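Local coordinates for encapsidation protein (Lactococcus phage asccphi28, PDB 7JQP), which probably works as the ATP-driven motor of phage genome packaging, an ASCE-type P-loop ATPase that moves DNA into the viral capsid, at residues E65-I70 and I106-N111; M51-R56 and V121-L126; N47-V52 and D139-V144; T37-D42 and R76-N81. One frame throughout, in Å; residues are numbered along the deposited sequence.

Contacts 2 and 3 form the buried core: they are the two flanks of strand 50-55, share M51 and V52, and combine parallel backbone hydrogen bonds with apolar packing on both faces of the central sheet. Contacts 1 and 4 lie further out, partly buried, and rest on packing, partly against backbone atoms, without backbone pairing. Contact 1 lays the loop 65-70 on an antiparallel strand of the sheet's extension; contact 4 sets helix 72-79, which follows that loop, against helix 32-46. F69 ties the outer layer to the inner one, touching Y53 and V121 of contact 2, M51 of contacts 2 and 3, and T37 of contact 4. Regular pairing gives way to mixed contacts toward the periphery.

Contact 1 of 4, residues E65-I70 and I106-N111; sequences EKNNFI and IKAIRN
I70 and I106 meet through their branches at a slant, the CG2 methyl of I70 lying 3.4 Å from CD1 of I106. The CD1 methyl of I70 comes to the same atom from its other branch, at 3.8 Å from I106 CD1, which therefore sits in the fork of the I70 side chain. I106 presents this methyl with CG1 anti to its carbonyl carbon (chi1 -69°) and the rest of the chain extended. Two residues along the strand, A108 points its CB at the loop, where the amide oxygen OD1 of N67 stands 3.4 Å from it. Strand 102-109 belongs to the antiparallel extension of the P-loop ATPase sheet, and the loop between helices 58-62 and 72-79 runs alongside it here, N67 next to A108 and I70 next to I106. K66 leans over the end of the strand: its CG passes 3.8 Å from the carbonyl O of R110. The chain bends about its CB-CG bond (chi2 -59°) and again about CD-CE, bringing NZ to 3.7 Å from OD1 of N111, whose side chain it approaches obliquely. The stronger partner of that ammonium group is the carbonyl O of I61, to which NZ is hydrogen-bonded, and K66 also makes a cation-pi contact with F123.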
# COMPACT_ATOMS: atom_id res chain seq x y z
N GLU A 65 16.23 -9.21 3.67
CA GLU A 65 16.13 -10.07 4.85
C GLU A 65 17.29 -9.74 5.78
O GLU A 65 18.40 -10.27 5.64
CB GLU A 65 16.15 -11.54 4.47
CG GLU A 65 14.93 -12.00 3.71
CD GLU A 65 13.71 -12.16 4.58
OE1 GLU A 65 13.84 -12.57 5.75
OE2 GLU A 65 12.60 -11.85 4.08
N LYS A 66 17.06 -8.85 6.75
CA LYS A 66 18.14 -8.44 7.65
C LYS A 66 18.64 -9.62 8.48
O LYS A 66 19.83 -9.67 8.83
CB LYS A 66 17.71 -7.29 8.56
CG LYS A 66 16.68 -6.35 7.94
CD LYS A 66 17.25 -5.75 6.66
CE LYS A 66 16.57 -4.45 6.27
NZ LYS A 66 15.09 -4.50 6.34
N ASN A 67 17.76 -10.56 8.81
CA ASN A 67 18.15 -11.69 9.65
C ASN A 67 19.30 -12.47 9.03
O ASN A 67 20.18 -12.97 9.74
CB ASN A 67 16.96 -12.61 9.89
CG ASN A 67 15.76 -11.89 10.46
OD1 ASN A 67 15.89 -11.02 11.33
ND2 ASN A 67 14.58 -12.22 9.96
N ASN A 68 19.32 -12.58 7.70
CA ASN A 68 20.35 -13.34 7.01
C ASN A 68 21.51 -12.46 6.54
O ASN A 68 22.36 -12.93 5.78
CB ASN A 68 19.78 -14.10 5.81
CG ASN A 68 18.65 -15.03 6.19
OD1 ASN A 68 18.35 -15.21 7.37
ND2 ASN A 68 18.07 -15.70 5.20
N PHE A 69 21.56 -11.20 6.99
CA PHE A 69 22.69 -10.34 6.66
C PHE A 69 23.98 -10.92 7.24
O PHE A 69 25.03 -10.90 6.58
CB PHE A 69 22.43 -8.94 7.21
CG PHE A 69 23.33 -7.88 6.65
CD1 PHE A 69 23.21 -7.48 5.33
CD2 PHE A 69 24.29 -7.27 7.44
CE1 PHE A 69 24.03 -6.50 4.80
CE2 PHE A 69 25.12 -6.29 6.92
CZ PHE A 69 24.98 -5.91 5.60
N ILE A 70 23.90 -11.45 8.46
CA ILE A 70 24.98 -12.20 9.09
C ILE A 70 24.52 -13.65 9.20
O ILE A 70 23.44 -13.91 9.75
CB ILE A 70 25.30 -11.62 10.48
CG1 ILE A 70 25.73 -10.16 10.38
CG2 ILE A 70 26.39 -12.46 11.15
CD1 ILE A 70 25.92 -9.47 11.72
N ILE A 106 23.30 -12.14 18.07
CA ILE A 106 22.99 -11.20 17.00
C ILE A 106 21.47 -11.13 16.89
O ILE A 106 20.80 -12.13 16.62
CB ILE A 106 23.61 -11.65 15.67
CG1 ILE A 106 25.14 -11.52 15.75
CG2 ILE A 106 23.03 -10.83 14.52
CD1 ILE A 106 25.87 -12.02 14.52
N LYS A 107 20.92 -9.94 17.11
CA LYS A 107 19.49 -9.67 17.06
C LYS A 107 19.21 -8.63 16.00
O LYS A 107 19.85 -7.57 15.98
CB LYS A 107 19.03 -9.20 18.44
CG LYS A 107 17.58 -8.76 18.56
CD LYS A 107 17.35 -8.04 19.90
CE LYS A 107 17.93 -8.83 21.07
NZ LYS A 107 17.54 -8.24 22.39
N ALA A 108 18.27 -8.94 15.10
CA ALA A 108 17.87 -8.02 14.04
C ALA A 108 16.44 -7.55 14.29
O ALA A 108 15.51 -8.37 14.30
CB ALA A 108 17.99 -8.68 12.67
N ILE A 109 16.27 -6.25 14.49
CA ILE A 109 14.96 -5.64 14.71
C ILE A 109 14.84 -4.43 13.80
O ILE A 109 15.69 -3.53 13.84
CB ILE A 109 14.74 -5.24 16.18
CG1 ILE A 109 14.94 -6.45 17.10
CG2 ILE A 109 13.35 -4.64 16.36
CD1 ILE A 109 14.72 -6.16 18.57
N ARG A 110 13.78 -4.40 13.00
CA ARG A 110 13.47 -3.27 12.13
C ARG A 110 14.65 -3.06 11.18
O ARG A 110 15.10 -4.04 10.56
CB ARG A 110 13.11 -2.07 13.00
CG ARG A 110 11.73 -2.15 13.64
CD ARG A 110 11.51 -1.03 14.63
NE ARG A 110 10.14 -1.04 15.15
CZ ARG A 110 9.67 -1.93 16.01
NH1 ARG A 110 10.46 -2.90 16.47
NH2 ARG A 110 8.41 -1.87 16.42
N ASN A 111 15.16 -1.84 11.03
CA ASN A 111 16.24 -1.52 10.12
C ASN A 111 17.61 -1.56 10.79
O ASN A 111 18.56 -0.97 10.27
CB ASN A 111 15.98 -0.14 9.52
CG ASN A 111 15.01 -0.17 8.34
OD1 ASN A 111 14.46 -1.22 8.01
ND2 ASN A 111 14.73 1.00 7.78

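Contact 2 of 4, residues M51-R56 and V121-L126; sequences MVYLRR and VYFIAL
The carbonyl O of M51 is approached by three groups of the neighbouring strand. Y122 N donates a hydrogen bond of 2.7 Å to M51 O, tilted out of the carbonyl plane, while the CA-H of V121 comes to 3.1 Å from the same oxygen. The edge of the Y122 ring arrives nearly in its own plane, with CD1 3.3 Å from M51 O. Further along, bonds from Y53 N to Y122 O, I124 N to Y53 O and L126 N to R55 O continue the ladder; one from R55 N to I124 O is less certain. This is parallel pairing of strands 50-55 and 118-125 in the P-loop ATPase sheet, at the junction where the core passes into its antiparallel extension. V52, L54, Y122 and I124 share one face, where V52 and L54 touch I175 and L171 of helix 164-175; there CG1 of V52 meets CD1 of I124 at 3.4 Å, and CD1 of L54 lies 3.7 Å from CB of I124. On the other face, M51 and V121 run side by side. Next to them the rings of Y53 and F123 meet obliquely, their planes at 71° and centroids 5.6 Å apart. The hydroxyl of Y53 is held twice: NE of R55 donates to Y53 OH at 3.1 Å, and D146 is its second partner. R55 also forms a salt bridge with E60.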
# COMPACT_ATOMS: atom_id res chain seq x y z
N MSE A 51 28.16 -0.26 11.45
CA MSE A 51 28.19 -0.34 10.00
C MSE A 51 26.88 0.19 9.46
O MSE A 51 25.85 0.13 10.13
CB MSE A 51 28.43 -1.77 9.53
CG MSE A 51 28.45 -1.94 8.02
SE MSE A 51 28.17 -3.81 7.52
CE MSE A 51 29.04 -3.80 5.78
N VAL A 52 26.92 0.69 8.24
CA VAL A 52 25.74 1.17 7.54
C VAL A 52 25.65 0.47 6.19
O VAL A 52 26.60 0.51 5.40
CB VAL A 52 25.79 2.70 7.36
CG1 VAL A 52 24.74 3.11 6.38
CG2 VAL A 52 25.58 3.41 8.68
N TYR A 53 24.51 -0.16 5.94
CA TYR A 53 24.23 -0.80 4.66
C TYR A 53 23.29 0.11 3.87
O TYR A 53 22.18 0.39 4.32
CB TYR A 53 23.61 -2.18 4.85
CG TYR A 53 23.43 -2.95 3.57
CD1 TYR A 53 24.53 -3.46 2.89
CD2 TYR A 53 22.17 -3.17 3.04
CE1 TYR A 53 24.38 -4.16 1.71
CE2 TYR A 53 22.01 -3.88 1.86
CZ TYR A 53 23.12 -4.38 1.20
OH TYR A 53 22.96 -5.08 0.03
N LEU A 54 23.74 0.55 2.70
CA LEU A 54 23.02 1.55 1.92
C LEU A 54 22.46 0.93 0.65
O LEU A 54 23.09 0.07 0.03
CB LEU A 54 23.93 2.73 1.57
CG LEU A 54 23.22 3.97 1.02
CD1 LEU A 54 22.40 4.63 2.12
CD2 LEU A 54 24.22 4.95 0.43
N ARG A 55 21.26 1.37 0.28
CA ARG A 55 20.58 0.93 -0.93
C ARG A 55 19.90 2.14 -1.57
O ARG A 55 19.50 3.07 -0.88
CB ARG A 55 19.56 -0.16 -0.62
CG ARG A 55 20.16 -1.54 -0.39
CD ARG A 55 20.85 -2.07 -1.64
NE ARG A 55 20.85 -3.53 -1.68
CZ ARG A 55 20.28 -4.26 -2.64
NH1 ARG A 55 19.67 -3.69 -3.66
NH2 ARG A 55 20.33 -5.59 -2.57
N ARG A 56 19.77 2.10 -2.89
CA ARG A 56 19.22 3.26 -3.59
C ARG A 56 17.76 3.51 -3.21
O ARG A 56 17.36 4.66 -2.99
CB ARG A 56 19.35 3.09 -5.10
CG ARG A 56 18.93 4.34 -5.86
CD ARG A 56 19.30 4.28 -7.33
NE ARG A 56 20.69 4.65 -7.56
CZ ARG A 56 21.69 3.79 -7.74
NH1 ARG A 56 21.46 2.48 -7.72
NH2 ARG A 56 22.92 4.23 -7.95
N VAL A 121 24.82 -2.70 12.55
CA VAL A 121 24.48 -2.44 11.16
C VAL A 121 23.24 -1.57 11.09
O VAL A 121 22.26 -1.81 11.81
CB VAL A 121 24.28 -3.75 10.37
CG1 VAL A 121 23.97 -3.46 8.91
CG2 VAL A 121 25.52 -4.63 10.48
N TYR A 122 23.29 -0.56 10.24
CA TYR A 122 22.16 0.31 9.95
C TYR A 122 21.78 0.13 8.49
O TYR A 122 22.65 0.08 7.61
CB TYR A 122 22.47 1.80 10.16
CG TYR A 122 22.80 2.26 11.56
CD1 TYR A 122 24.07 2.11 12.09
CD2 TYR A 122 21.85 2.91 12.34
CE1 TYR A 122 24.38 2.55 13.36
CE2 TYR A 122 22.14 3.36 13.61
CZ TYR A 122 23.41 3.18 14.12
OH TYR A 122 23.71 3.62 15.39
N PHE A 123 20.48 0.04 8.21
CA PHE A 123 19.97 -0.04 6.85
C PHE A 123 19.32 1.29 6.50
O PHE A 123 18.44 1.77 7.21
CB PHE A 123 18.98 -1.20 6.73
CG PHE A 123 19.62 -2.55 6.93
CD1 PHE A 123 20.23 -3.21 5.88
CD2 PHE A 123 19.62 -3.15 8.18
CE1 PHE A 123 20.82 -4.44 6.06
CE2 PHE A 123 20.21 -4.39 8.37
CZ PHE A 123 20.82 -5.03 7.31
N ILE A 124 19.79 1.89 5.40
CA ILE A 124 19.35 3.20 4.95
C ILE A 124 19.09 3.17 3.45
O ILE A 124 19.77 2.46 2.70
CB ILE A 124 20.41 4.29 5.24
CG1 ILE A 124 20.87 4.25 6.68
CG2 ILE A 124 19.90 5.67 4.82
CD1 ILE A 124 22.06 5.13 6.90
N ALA A 125 18.15 4.00 3.02
CA ALA A 125 17.80 4.12 1.61
C ALA A 125 18.13 5.53 1.15
O ALA A 125 17.75 6.51 1.81
CB ALA A 125 16.32 3.82 1.39
N LEU A 126 18.84 5.63 0.03
CA LEU A 126 19.24 6.94 -0.48
C LEU A 126 18.02 7.80 -0.77
O LEU A 126 18.09 9.03 -0.64
CB LEU A 126 20.09 6.75 -1.73
CG LEU A 126 21.08 7.85 -2.12
CD1 LEU A 126 21.90 8.33 -0.94
CD2 LEU A 126 21.98 7.31 -3.23

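Contact 3 of 4, residues N47-V52 and D139-V144; sequences NNVSMV and DVKYLV
V52 of strand 50-55 and L143 of strand 140-145, parallel neighbours in the P-loop ATPase core, raise their side chains on the same face of the sheet; the hydrophobic run of strand 140-145, followed by an acidic pair, is consistent with a Walker B strand. CB of V52 lies 3.7 Å from CD1 of L143. Beyond CB the two methyls part. CG1, anti to the backbone N (chi1 167°), packs against that same CD1 methyl of L143, whereas CG2 turns to V140 and comes within 3.6 Å of its CG1, the two valines crossing at about a right angle. I175 of helix 164-175 closes over this valine-leucine cluster. Both backbone polar atoms of V52 are bonded to this strand: V52 N donates to Y142 O, and V144 N donates to V52 O at 3.0 Å in a nearly straight bond. Nearer the start of the strands the pairing slips by one residue, since S50 is matched with V140 but M51 with Y142. K141 is the extra residue of this beta bulge; its N donates to S50 O at 3.1 Å, and its backbone turns away from extended geometry (psi -21°). CB of K141 rests 3.8 Å from CB of V49, and the stretched chain beyond it carries NZ to a salt bridge with D43. On the other side of the sheet from V52, M51 slants across Y142, with CG of M51 4.0 Å from CB of Y142. Before the strands begin pairing, N48 O lies 3.4 Å from CB of D139.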
# COMPACT_ATOMS: atom_id res chain seq x y z
N ASN A 47 35.46 -3.92 18.18
CA ASN A 47 36.09 -2.60 18.12
C ASN A 47 35.10 -1.45 18.32
O ASN A 47 35.47 -0.29 18.11
CB ASN A 47 36.82 -2.42 16.79
CG ASN A 47 38.07 -3.28 16.69
OD1 ASN A 47 38.58 -3.77 17.70
ND2 ASN A 47 38.56 -3.48 15.47
N ASN A 48 33.86 -1.74 18.71
CA ASN A 48 32.89 -0.71 19.07
C ASN A 48 32.63 0.24 17.90
O ASN A 48 32.49 1.46 18.08
CB ASN A 48 33.36 0.08 20.30
CG ASN A 48 32.31 0.15 21.38
OD1 ASN A 48 32.12 -0.80 22.14
ND2 ASN A 48 31.61 1.28 21.46
N VAL A 49 32.55 -0.31 16.70
CA VAL A 49 32.25 0.47 15.50
C VAL A 49 31.03 -0.14 14.83
O VAL A 49 30.89 -1.37 14.76
CB VAL A 49 33.45 0.52 14.53
CG1 VAL A 49 34.49 1.50 15.04
CG2 VAL A 49 34.08 -0.86 14.38
N SER A 50 30.16 0.72 14.31
CA SER A 50 28.94 0.28 13.66
C SER A 50 29.15 0.27 12.15
O SER A 50 30.17 0.72 11.63
CB SER A 50 27.77 1.20 14.03
OG SER A 50 27.60 1.27 15.44
N MSE A 51 28.16 -0.26 11.45
CA MSE A 51 28.19 -0.34 10.00
C MSE A 51 26.88 0.19 9.46
O MSE A 51 25.85 0.13 10.13
CB MSE A 51 28.43 -1.77 9.53
CG MSE A 51 28.45 -1.94 8.02
SE MSE A 51 28.17 -3.81 7.52
CE MSE A 51 29.04 -3.80 5.78
N VAL A 52 26.92 0.69 8.24
CA VAL A 52 25.74 1.17 7.54
C VAL A 52 25.65 0.47 6.19
O VAL A 52 26.60 0.51 5.40
CB VAL A 52 25.79 2.70 7.36
CG1 VAL A 52 24.74 3.11 6.38
CG2 VAL A 52 25.58 3.41 8.68
N ASP A 139 29.27 5.75 15.95
CA ASP A 139 30.58 5.14 15.69
C ASP A 139 30.60 4.31 14.41
O ASP A 139 30.98 3.13 14.41
CB ASP A 139 31.03 4.31 16.90
CG ASP A 139 31.10 5.14 18.17
OD1 ASP A 139 31.42 6.34 18.09
OD2 ASP A 139 30.83 4.58 19.26
N VAL A 140 30.13 4.87 13.30
CA VAL A 140 30.12 4.16 12.02
C VAL A 140 31.51 4.23 11.39
O VAL A 140 32.04 5.32 11.15
CB VAL A 140 29.05 4.75 11.09
CG1 VAL A 140 28.95 3.93 9.81
CG2 VAL A 140 27.72 4.82 11.80
N LYS A 141 32.08 3.06 11.07
CA LYS A 141 33.38 2.98 10.42
C LYS A 141 33.29 2.46 8.99
O LYS A 141 34.21 2.70 8.20
CB LYS A 141 34.33 2.07 11.21
CG LYS A 141 35.72 1.92 10.59
CD LYS A 141 36.55 0.85 11.30
CE LYS A 141 37.98 0.80 10.77
NZ LYS A 141 38.74 -0.36 11.30
N TYR A 142 32.21 1.76 8.64
CA TYR A 142 32.06 1.16 7.33
C TYR A 142 30.73 1.61 6.72
O TYR A 142 29.70 1.60 7.40
CB TYR A 142 32.08 -0.37 7.40
CG TYR A 142 33.38 -0.98 7.89
CD1 TYR A 142 34.40 -1.30 7.00
CD2 TYR A 142 33.58 -1.25 9.23
CE1 TYR A 142 35.58 -1.86 7.43
CE2 TYR A 142 34.76 -1.81 9.68
CZ TYR A 142 35.76 -2.11 8.78
OH TYR A 142 36.94 -2.67 9.23
N LEU A 143 30.76 1.99 5.45
CA LEU A 143 29.56 2.29 4.68
C LEU A 143 29.62 1.49 3.40
O LEU A 143 30.58 1.63 2.62
CB LEU A 143 29.45 3.79 4.39
CG LEU A 143 28.27 4.21 3.51
CD1 LEU A 143 26.98 3.52 3.93
CD2 LEU A 143 28.09 5.71 3.56
N VAL A 144 28.62 0.65 3.17
CA VAL A 144 28.57 -0.22 1.99
C VAL A 144 27.35 0.15 1.16
O VAL A 144 26.21 0.05 1.64
CB VAL A 144 28.54 -1.71 2.38
CG1 VAL A 144 28.49 -2.57 1.14
CG2 VAL A 144 29.75 -2.05 3.22

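Contact 4 of 4, residues T37-D42 and R76-N81; sequences TGEALD and RVYFGN
Y78 lays one face of its ring on the backbone of G38, and this CH-pi contact is the centre of the interface. CA of G38 stands 3.6 Å from the centroid of the Y78 ring and only 10° off the ring normal. The peptide that follows lies over the same ring, G38 O being 3.3 Å from CD1 of Y78. With no side chain on G38, the ring and the helix backbone are in direct touch. The helix so approached, 32-46, leads out of the probable Walker A loop in the manner of P-loop ATPases, and helix 72-79 packs on it through Y78 and F79. Among polar groups, E39 N also lies over this face, 3.1 Å from CE1 of Y78, while the E39 carboxylate stands at the ring edge: OE1 comes in the ring plane to 3.4 Å from CE1 of Y78, with the carboxylate turned 78° from the ring; the bend at chi2 (79°) folds E39 back to this place. The Y78 hydroxyl is hydrogen-bonded to ND2 of N35, one turn earlier in helix 32-46. Apolar packing comes from the next residue, F79, which L41 meets obliquely: CD1 of L41 is 3.8 Å from CE2 of F79, and CB of L41 is 4.0 Å from CZ of F79. M74 and L75 of helix 72-79 also touch L41.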
# COMPACT_ATOMS: atom_id res chain seq x y z
N THR A 37 31.08 -7.77 4.51
CA THR A 37 30.46 -7.78 5.83
C THR A 37 31.21 -8.72 6.77
O THR A 37 31.32 -8.44 7.96
CB THR A 37 28.99 -8.17 5.71
OG1 THR A 37 28.41 -7.51 4.58
CG2 THR A 37 28.22 -7.77 6.96
N GLY A 38 31.73 -9.83 6.24
CA GLY A 38 32.43 -10.78 7.09
C GLY A 38 33.76 -10.25 7.61
O GLY A 38 34.07 -10.41 8.79
N GLU A 39 34.54 -9.62 6.74
CA GLU A 39 35.83 -9.08 7.16
C GLU A 39 35.65 -7.97 8.20
O GLU A 39 36.47 -7.82 9.10
CB GLU A 39 36.61 -8.54 5.96
CG GLU A 39 38.08 -8.24 6.22
CD GLU A 39 38.95 -9.48 6.22
OE1 GLU A 39 38.76 -10.34 5.33
OE2 GLU A 39 39.83 -9.59 7.10
N ALA A 40 34.56 -7.20 8.07
CA ALA A 40 34.30 -6.13 9.01
C ALA A 40 33.93 -6.66 10.39
O ALA A 40 34.16 -5.97 11.39
CB ALA A 40 33.17 -5.24 8.47
N LEU A 41 33.38 -7.87 10.47
CA LEU A 41 32.82 -8.37 11.72
C LEU A 41 33.77 -8.14 12.89
O LEU A 41 33.35 -7.71 13.97
CB LEU A 41 32.49 -9.86 11.61
CG LEU A 41 31.30 -10.27 10.74
CD1 LEU A 41 31.06 -11.77 10.87
CD2 LEU A 41 30.05 -9.50 11.12
N ASP A 42 35.06 -8.45 12.71
CA ASP A 42 36.00 -8.29 13.81
C ASP A 42 35.93 -6.89 14.39
O ASP A 42 35.97 -6.71 15.62
CB ASP A 42 37.42 -8.60 13.33
CG ASP A 42 38.36 -8.93 14.48
OD1 ASP A 42 38.25 -10.04 15.04
OD2 ASP A 42 39.21 -8.07 14.81
N ARG A 76 31.27 -18.77 10.70
CA ARG A 76 32.14 -19.94 10.71
C ARG A 76 33.33 -19.75 9.77
O ARG A 76 34.44 -20.19 10.07
CB ARG A 76 31.35 -21.19 10.32
CG ARG A 76 32.12 -22.50 10.40
CD ARG A 76 31.21 -23.70 10.14
NE ARG A 76 30.63 -23.70 8.80
CZ ARG A 76 29.40 -23.30 8.50
NH1 ARG A 76 28.58 -22.86 9.45
NH2 ARG A 76 28.98 -23.34 7.25
N VAL A 77 33.11 -19.10 8.63
CA VAL A 77 34.20 -18.87 7.68
C VAL A 77 35.18 -17.83 8.23
O VAL A 77 36.40 -18.05 8.22
CB VAL A 77 33.65 -18.44 6.32
CG1 VAL A 77 34.76 -17.92 5.42
CG2 VAL A 77 32.96 -19.62 5.63
N TYR A 78 34.67 -16.70 8.72
CA TYR A 78 35.57 -15.63 9.13
C TYR A 78 36.20 -15.86 10.50
O TYR A 78 37.34 -15.44 10.72
CB TYR A 78 34.84 -14.29 9.09
CG TYR A 78 34.92 -13.69 7.71
CD1 TYR A 78 35.92 -12.79 7.39
CD2 TYR A 78 34.04 -14.07 6.70
CE1 TYR A 78 36.03 -12.25 6.12
CE2 TYR A 78 34.13 -13.53 5.43
CZ TYR A 78 35.13 -12.63 5.15
OH TYR A 78 35.24 -12.09 3.89
N PHE A 79 35.50 -16.54 11.42
CA PHE A 79 36.08 -16.85 12.72
C PHE A 79 36.60 -18.28 12.81
O PHE A 79 37.25 -18.63 13.81
CB PHE A 79 35.07 -16.59 13.85
CG PHE A 79 34.68 -15.15 14.00
CD1 PHE A 79 35.52 -14.25 14.65
CD2 PHE A 79 33.47 -14.68 13.51
CE1 PHE A 79 35.18 -12.92 14.78
CE2 PHE A 79 33.12 -13.35 13.65
CZ PHE A 79 33.97 -12.47 14.29
N GLY A 80 36.34 -19.12 11.80
CA GLY A 80 36.91 -20.46 11.76
C GLY A 80 36.71 -21.24 13.05
O GLY A 80 35.60 -21.31 13.59
N ASN A 81 37.80 -21.84 13.56
CA ASN A 81 37.69 -22.68 14.74
C ASN A 81 37.09 -21.93 15.93
O ASN A 81 36.42 -22.54 16.77
CB ASN A 81 39.03 -23.28 15.17
CG ASN A 81 39.34 -24.59 14.47
OD1 ASN A 81 38.43 -25.32 14.07
ND2 ASN A 81 40.61 -24.96 14.42